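Local coordinates for beta-fructofuranosidase (Arabidopsis thaliana, PDB 2OXB), which hydrolyses terminal non-reducing beta-D-fructofuranoside residues in the plant cell wall, using sucrose and 1-kestose and, to a lesser extent, neokestose and levan, at residues K285-L290 / V332-R337; V441-D446 / V484-G489; T6-Q11 / W529-A534. The protein carries 1 engineered substitution. One frame throughout, in Å; residues are numbered along the deposited sequence.

Contact 1: K285-L290 / V332-R337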
# COMPACT_ATOMS: atom_id res chain seq x y z
N LYS A 285 -10.65 -15.85 6.47
CA LYS A 285 -11.55 -14.80 6.92
C LYS A 285 -12.45 -14.29 5.81
O LYS A 285 -13.36 -13.48 6.04
CB LYS A 285 -10.73 -13.66 7.53
CG LYS A 285 -9.65 -14.17 8.49
CD LYS A 285 -10.20 -14.55 9.84
CE LYS A 285 -10.64 -13.33 10.61
NZ LYS A 285 -9.50 -12.40 10.86
N ASN A 286 -12.20 -14.78 4.61
CA ASN A 286 -12.97 -14.38 3.43
C ASN A 286 -12.69 -12.91 3.10
O ASN A 286 -13.57 -12.19 2.63
CB ASN A 286 -14.46 -14.57 3.69
CG ASN A 286 -15.28 -14.57 2.41
OD1 ASN A 286 -15.19 -15.50 1.61
ND2 ASN A 286 -16.07 -13.52 2.21
N ARG A 287 -11.46 -12.46 3.35
CA ARG A 287 -11.11 -11.08 3.06
C ARG A 287 -9.91 -10.96 2.14
O ARG A 287 -9.20 -11.94 1.89
CB ARG A 287 -10.86 -10.32 4.36
CG ARG A 287 -9.68 -10.80 5.16
CD ARG A 287 -9.74 -10.18 6.54
NE ARG A 287 -8.43 -10.10 7.17
CZ ARG A 287 -7.63 -11.13 7.39
NH1 ARG A 287 -7.99 -12.35 7.03
NH2 ARG A 287 -6.45 -10.96 8.00
N ARG A 288 -9.70 -9.76 1.62
CA ARG A 288 -8.58 -9.48 0.74
C ARG A 288 -7.58 -8.57 1.45
O ARG A 288 -7.89 -7.43 1.78
CB ARG A 288 -9.08 -8.84 -0.56
CG ARG A 288 -7.98 -8.56 -1.59
CD ARG A 288 -8.53 -8.13 -2.96
NE ARG A 288 -8.93 -9.27 -3.78
CZ ARG A 288 -8.08 -10.11 -4.37
NH1 ARG A 288 -6.77 -9.94 -4.25
NH2 ARG A 288 -8.54 -11.13 -5.08
N ILE A 289 -6.39 -9.10 1.69
CA ILE A 289 -5.33 -8.37 2.36
C ILE A 289 -4.46 -7.62 1.36
O ILE A 289 -4.11 -8.16 0.31
CB ILE A 289 -4.40 -9.30 3.16
CG1 ILE A 289 -5.08 -9.77 4.46
CG2 ILE A 289 -3.11 -8.57 3.51
CD1 ILE A 289 -6.32 -10.61 4.27
N LEU A 290 -4.10 -6.39 1.69
CA LEU A 290 -3.29 -5.58 0.80
C LEU A 290 -1.93 -5.17 1.36
O LEU A 290 -1.83 -4.36 2.29
CB LEU A 290 -4.07 -4.35 0.39
CG LEU A 290 -3.34 -3.36 -0.52
CD1 LEU A 290 -4.33 -2.80 -1.53
CD2 LEU A 290 -2.71 -2.24 0.31
N VAL A 332 -5.87 -4.37 9.07
CA VAL A 332 -6.45 -5.58 9.64
C VAL A 332 -6.80 -5.47 11.13
O VAL A 332 -5.96 -5.16 11.97
CB VAL A 332 -5.52 -6.79 9.40
CG1 VAL A 332 -5.44 -7.08 7.91
CG2 VAL A 332 -4.13 -6.51 9.95
N ARG A 333 -8.06 -5.74 11.43
CA ARG A 333 -8.56 -5.67 12.79
C ARG A 333 -7.66 -6.42 13.76
O ARG A 333 -7.39 -5.94 14.87
CB ARG A 333 -9.97 -6.24 12.85
CG ARG A 333 -10.93 -5.65 11.82
CD ARG A 333 -11.09 -4.14 11.98
NE ARG A 333 -12.16 -3.61 11.12
CZ ARG A 333 -12.77 -2.44 11.31
NH1 ARG A 333 -12.43 -1.66 12.33
NH2 ARG A 333 -13.74 -2.06 10.48
N GLU A 334 -7.16 -7.58 13.36
CA GLU A 334 -6.31 -8.33 14.26
C GLU A 334 -5.03 -7.63 14.72
O GLU A 334 -4.27 -8.18 15.52
CB GLU A 334 -5.96 -9.69 13.64
CG GLU A 334 -5.35 -9.59 12.28
CD GLU A 334 -6.18 -10.29 11.23
OE1 GLU A 334 -7.30 -9.80 10.90
OE2 GLU A 334 -5.71 -11.35 10.72
N VAL A 335 -4.80 -6.41 14.25
CA VAL A 335 -3.60 -5.67 14.67
C VAL A 335 -3.86 -4.93 15.97
O VAL A 335 -2.94 -4.63 16.73
CB VAL A 335 -3.16 -4.66 13.58
CG1 VAL A 335 -4.21 -3.59 13.40
CG2 VAL A 335 -1.82 -4.02 13.95
N GLU A 336 -5.13 -4.64 16.24
CA GLU A 336 -5.54 -3.92 17.43
C GLU A 336 -5.33 -4.74 18.70
O GLU A 336 -5.85 -4.40 19.77
CB GLU A 336 -7.00 -3.52 17.30
CG GLU A 336 -7.37 -3.02 15.92
CD GLU A 336 -8.85 -2.82 15.75
OE1 GLU A 336 -9.41 -1.97 16.49
OE2 GLU A 336 -9.46 -3.50 14.88
N ARG A 337 -4.59 -5.83 18.58
CA ARG A 337 -4.30 -6.70 19.71
C ARG A 337 -3.05 -6.17 20.43
O ARG A 337 -2.81 -6.47 21.59
CB ARG A 337 -4.05 -8.12 19.22
CG ARG A 337 -5.27 -8.72 18.57
CD ARG A 337 -5.01 -10.11 18.07
NE ARG A 337 -6.15 -10.64 17.34
CZ ARG A 337 -6.14 -11.82 16.73
NH1 ARG A 337 -5.04 -12.58 16.77
NH2 ARG A 337 -7.22 -12.24 16.09
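Glu334 draws in two basic side chains of 285-290, Lys285 and Arg287, which form a salt-bridge network with it. The shorter bridge across the contact joins Arg287 NH2 to Glu334 OE2 at 2.8 Å. The side chains of Arg287 and Glu334 come from opposite directions, and their guanidinium and carboxylate planes are 25° apart. OE2 meets the guanidinium obliquely. The second bridge is longer, with Lys285 NZ 3.4 Å from Glu334 OE1. One carboxylate therefore faces two cations, which would probably favour its ionised form. Arg287 has a further bridge, from NH1 to Asp282 on the neighbouring strand 278-282. Arg287 thus bridges two acids, Glu334 across the contact and Asp282 on the strand beside its own. Its CG sits between the backbone N and the carbonyl carbon (chi1 64°), and the extended chain beyond carries the guanidinium out to Glu334.

Strand 287-291 is the second of a four-stranded antiparallel sheet, a blade of the five-bladed beta-propeller of family 32. Residues 332-337 follow the outer strand 327-331 of the same blade and lead toward the beta-sandwich domain. They include a short 3-10 segment in which Glu336 N bonds to Arg333 O.

Apolar contacts and groups over the guanidinium faces make up the rest. Ile289 CD1 lies 3.4 Å above one face of the Arg287 guanidinium. Val332 CG1 comes to the guanidinium edge, 4.0 Å from Arg287 NH2. The same Val332 CG1 approaches Ile289 CG1 at 4.4 Å. Within 332-337, the Arg337 guanidinium lays one face over Glu334 CB.

Contact 2: V441-D446 / V484-G489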
# COMPACT_ATOMS: atom_id res chain seq x y z
N VAL A 441 -13.25 17.79 0.94
CA VAL A 441 -12.48 17.51 2.13
C VAL A 441 -11.04 17.21 1.79
O VAL A 441 -10.73 16.21 1.14
CB VAL A 441 -13.03 16.32 2.89
CG1 VAL A 441 -12.29 16.17 4.21
CG2 VAL A 441 -14.51 16.51 3.11
N LEU A 442 -10.16 18.08 2.24
CA LEU A 442 -8.75 17.96 2.00
C LEU A 442 -8.00 17.29 3.15
O LEU A 442 -8.04 17.75 4.29
CB LEU A 442 -8.14 19.34 1.78
CG LEU A 442 -6.63 19.27 1.56
CD1 LEU A 442 -6.38 18.60 0.22
CD2 LEU A 442 -6.02 20.65 1.60
N MET A 443 -7.30 16.20 2.85
CA MET A 443 -6.51 15.54 3.88
C MET A 443 -5.05 15.83 3.51
O MET A 443 -4.60 15.48 2.41
CB MET A 443 -6.78 14.02 3.92
CG MET A 443 -6.59 13.39 5.32
SD MET A 443 -6.63 11.55 5.40
CE MET A 443 -4.84 11.15 5.77
N CYS A 444 -4.33 16.50 4.42
CA CYS A 444 -2.91 16.82 4.21
C CYS A 444 -2.05 16.13 5.25
O CYS A 444 -2.47 15.92 6.38
CB CYS A 444 -2.65 18.32 4.34
SG CYS A 444 -3.37 19.41 3.08
N SER A 445 -0.83 15.78 4.85
CA SER A 445 0.14 15.13 5.74
C SER A 445 1.45 15.88 5.56
O SER A 445 2.28 15.51 4.74
CB SER A 445 0.34 13.66 5.35
OG SER A 445 1.13 13.00 6.32
N ASP A 446 1.60 16.96 6.33
CA ASP A 446 2.80 17.79 6.26
C ASP A 446 4.04 17.12 6.82
O ASP A 446 4.02 16.53 7.91
CB ASP A 446 2.56 19.10 7.00
CG ASP A 446 2.94 20.30 6.17
OD1 ASP A 446 2.13 20.70 5.30
OD2 ASP A 446 4.06 20.82 6.39
N VAL A 484 4.63 6.33 9.82
CA VAL A 484 3.33 6.81 10.25
C VAL A 484 2.34 6.67 9.12
O VAL A 484 2.55 7.21 8.03
CB VAL A 484 3.40 8.27 10.66
CG1 VAL A 484 3.91 8.38 12.09
CG2 VAL A 484 4.32 9.01 9.72
N GLU A 485 1.25 5.96 9.38
CA GLU A 485 0.22 5.76 8.36
C GLU A 485 -1.03 6.53 8.71
O GLU A 485 -1.58 6.40 9.81
CB GLU A 485 -0.10 4.28 8.25
CG GLU A 485 1.08 3.46 7.80
CD GLU A 485 0.80 1.98 7.82
OE1 GLU A 485 0.51 1.46 8.92
OE2 GLU A 485 0.86 1.34 6.75
N SER A 486 -1.48 7.35 7.76
CA SER A 486 -2.67 8.16 7.97
C SER A 486 -3.90 7.57 7.29
O SER A 486 -3.81 7.01 6.19
CB SER A 486 -2.42 9.59 7.45
OG SER A 486 -1.18 10.08 7.92
N PHE A 487 -5.05 7.70 7.95
CA PHE A 487 -6.31 7.18 7.42
C PHE A 487 -7.46 8.16 7.67
O PHE A 487 -7.64 8.64 8.78
CB PHE A 487 -6.61 5.82 8.06
CG PHE A 487 -5.62 4.74 7.72
CD1 PHE A 487 -5.85 3.88 6.65
CD2 PHE A 487 -4.45 4.60 8.45
CE1 PHE A 487 -4.92 2.88 6.33
CE2 PHE A 487 -3.51 3.60 8.14
CZ PHE A 487 -3.74 2.74 7.08
N GLY A 488 -8.22 8.47 6.62
CA GLY A 488 -9.31 9.41 6.77
C GLY A 488 -10.61 8.84 6.26
O GLY A 488 -10.62 8.07 5.31
N GLY A 489 -11.71 9.21 6.90
CA GLY A 489 -13.00 8.70 6.48
C GLY A 489 -13.05 7.19 6.42
O GLY A 489 -13.61 6.63 5.48
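Met443 reaches across from strand 441-446 and lays its thioether along the backbone of 484-489. Met443 SD lies 3.7 Å from Gly488 N. The terminal CE turns toward Ser486 and meets its CB. Met443 CG is anti to the backbone N (chi1 -151°), and the chain runs on extended to SD before bending at the last torsion (chi3 110°). That bend carries the methyl along the facing strand toward Ser486. A CB on Gly488 would come too close to Met443 SD. An alanine in place of Met443 would remove the thioether and would probably leave a gap over Gly488 and Ser486.

The polar contact is slight. Ser445 OG and Ser486 OG are 4.1 Å apart, and no hydrogen bond crosses between the strands. Each hydroxyl has a partner outside the two segments. Ser445 OG is hydrogen-bonded to Gln447 OE1, and Ser486 OG weakly to Ile495 O.

The strand axes come within 9.0 Å and run antiparallel, at 171°. This is face-to-face packing of two sheets, as in the beta-sandwich of the concanavalin-like C-terminal domain. Strand 439-446 lies in one sheet, between 423-431 and 461-465. Its Cys444 is disulfide-bonded to Cys395 of helix 391-397. Strand 483-488 lies in the other sheet, between 473-480 and 493-498. Phe487 points away from the contact and packs on Leu478 and Arg476 of strand 473-480. Met443 also touches Leu475 and Ala493, on the two strands that flank 483-488.

Contact 3: T6-Q11 / W529-A534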
# COMPACT_ATOMS: atom_id res chain seq x y z
N THR A 6 10.76 0.02 13.47
CA THR A 6 9.38 -0.14 13.91
C THR A 6 9.24 -1.26 14.93
O THR A 6 9.99 -2.25 14.89
CB THR A 6 8.43 -0.44 12.74
OG1 THR A 6 8.71 -1.74 12.22
CG2 THR A 6 8.61 0.59 11.64
N GLY A 7 8.27 -1.12 15.82
CA GLY A 7 8.03 -2.14 16.83
C GLY A 7 6.91 -3.12 16.49
O GLY A 7 6.99 -4.29 16.86
N PHE A 8 5.87 -2.68 15.79
CA PHE A 8 4.77 -3.57 15.46
C PHE A 8 4.46 -3.71 13.98
O PHE A 8 3.44 -4.27 13.60
CB PHE A 8 3.50 -3.15 16.21
CG PHE A 8 3.00 -1.78 15.85
CD1 PHE A 8 2.29 -1.57 14.68
CD2 PHE A 8 3.23 -0.71 16.70
CE1 PHE A 8 1.81 -0.29 14.37
CE2 PHE A 8 2.76 0.56 16.40
CZ PHE A 8 2.05 0.77 15.22
N HIS A 9 5.34 -3.23 13.12
CA HIS A 9 5.08 -3.39 11.70
C HIS A 9 5.76 -4.66 11.21
O HIS A 9 5.38 -5.76 11.61
CB HIS A 9 5.60 -2.16 10.95
CG HIS A 9 4.76 -0.94 11.15
ND1 HIS A 9 3.46 -0.85 10.68
CD2 HIS A 9 5.01 0.22 11.79
CE1 HIS A 9 2.95 0.31 11.04
NE2 HIS A 9 3.87 0.98 11.71
N PHE A 10 6.75 -4.49 10.35
CA PHE A 10 7.53 -5.61 9.84
C PHE A 10 8.69 -5.13 9.00
O PHE A 10 8.56 -4.19 8.21
CB PHE A 10 6.70 -6.60 9.02
CG PHE A 10 7.53 -7.68 8.39
CD1 PHE A 10 8.23 -8.59 9.19
CD2 PHE A 10 7.70 -7.74 7.01
CE1 PHE A 10 9.08 -9.54 8.61
CE2 PHE A 10 8.55 -8.69 6.42
CZ PHE A 10 9.25 -9.58 7.22
N GLN A 11 9.81 -5.80 9.17
CA GLN A 11 11.01 -5.46 8.46
C GLN A 11 12.08 -6.48 8.79
O GLN A 11 11.95 -7.24 9.75
CB GLN A 11 11.48 -4.08 8.90
CG GLN A 11 11.69 -3.97 10.40
CD GLN A 11 11.97 -2.55 10.82
OE1 GLN A 11 13.02 -1.99 10.50
NE2 GLN A 11 11.01 -1.95 11.53
N TRP A 529 -4.29 4.68 21.78
CA TRP A 529 -3.93 3.45 22.45
C TRP A 529 -2.44 3.19 22.29
O TRP A 529 -1.93 3.19 21.17
CB TRP A 529 -4.70 2.27 21.87
CG TRP A 529 -6.17 2.39 21.98
CD1 TRP A 529 -6.91 2.34 23.12
CD2 TRP A 529 -7.09 2.59 20.91
NE1 TRP A 529 -8.24 2.50 22.82
CE2 TRP A 529 -8.38 2.65 21.47
CE3 TRP A 529 -6.94 2.73 19.52
CZ2 TRP A 529 -9.53 2.84 20.69
CZ3 TRP A 529 -8.08 2.91 18.75
CH2 TRP A 529 -9.36 2.97 19.33
N SER A 530 -1.74 2.99 23.40
CA SER A 530 -0.32 2.68 23.34
C SER A 530 -0.25 1.34 22.63
O SER A 530 -1.19 0.54 22.72
CB SER A 530 0.29 2.58 24.74
OG SER A 530 0.53 3.87 25.30
N MET A 531 0.84 1.08 21.92
CA MET A 531 0.99 -0.18 21.17
C MET A 531 2.24 -0.99 21.53
O MET A 531 3.37 -0.55 21.30
CB MET A 531 1.02 0.10 19.67
CG MET A 531 -0.28 0.64 19.07
SD MET A 531 -1.48 -0.65 18.70
CE MET A 531 -0.75 -1.41 17.26
N ASN A 532 2.01 -2.18 22.08
CA ASN A 532 3.08 -3.09 22.45
C ASN A 532 3.76 -3.57 21.18
O ASN A 532 3.25 -3.39 20.07
CB ASN A 532 2.52 -4.31 23.18
CG ASN A 532 1.85 -3.96 24.49
OD1 ASN A 532 1.01 -4.70 24.99
ND2 ASN A 532 2.24 -2.82 25.06
N SER A 533 4.91 -4.21 21.36
CA SER A 533 5.68 -4.70 20.23
C SER A 533 5.14 -5.99 19.65
O SER A 533 4.46 -6.77 20.31
CB SER A 533 7.14 -4.91 20.65
OG SER A 533 7.77 -3.66 20.89
N ALA A 534 5.45 -6.21 18.38
CA ALA A 534 5.03 -7.41 17.69
C ALA A 534 6.32 -8.17 17.39
O ALA A 534 7.35 -7.56 17.08
CB ALA A 534 4.29 -7.06 16.41
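Gly7 O accepts the backbone hydrogen bond of Ala534 N at 2.9 Å. The bond is nearly straight, with an N-H...O angle of 177°. It ties the N-terminal segment to the chain just beyond strand 521-530. The donor residue also packs against the ring-bearing one, with Ala534 CB 3.6 Å from Phe8 CA and in touch with Phe8 CB.

The larger apolar contact is between Phe8 and Met531, whose side chains cross at about a right angle. The methyl CE of Met531 stands 3.8 Å from the centroid of the Phe8 ring, almost on the ring normal. This is a CH-pi contact. Met531 SD lies above the same face but farther out, 5.1 Å from the Phe8 ring centroid, in a Met-aromatic arrangement. Met531 folds back on itself (chi2 -82°, chi3 -73°), which brings CE over the ring while its CB stays 3.7 Å from Phe8 CE2. Leu338 touches both side chains.

The N-terminal segment leads into strand 15-26 of the beta-propeller, whereas 529-534 leaves the beta-sandwich. The backbone N atoms of Gly7 and Phe8 bond to the carboxylate of Asp480, on a strand of the sandwich. The two chain ends are thus joined across the domains by one backbone bond and by dispersion-type packing over an aromatic face, with no salt bridge between them.

Contact 3 joins the propeller's N-terminal lead-in to the end of the sandwich and spans the other two in sequence. Contact 1 sits where a propeller blade leads into the linker, and contact 2 lies inside the sandwich. Contact 3 touches contact 1 where Met531 CE packs 3.9 Å from Val335 O; their centres are about 16 Å apart. It touches contact 2 where His9 CE1 lies 3.4 Å from Glu485 OE1. Strands 483-488 and 521-530 belong to the same sheet. Contacts 1 and 2 do not touch, their nearest atoms being about 8 Å apart. None lies at the sucrose site, which includes Asp19 and the engineered Gln199. Segment 6-11 precedes the strand that carries Asp19.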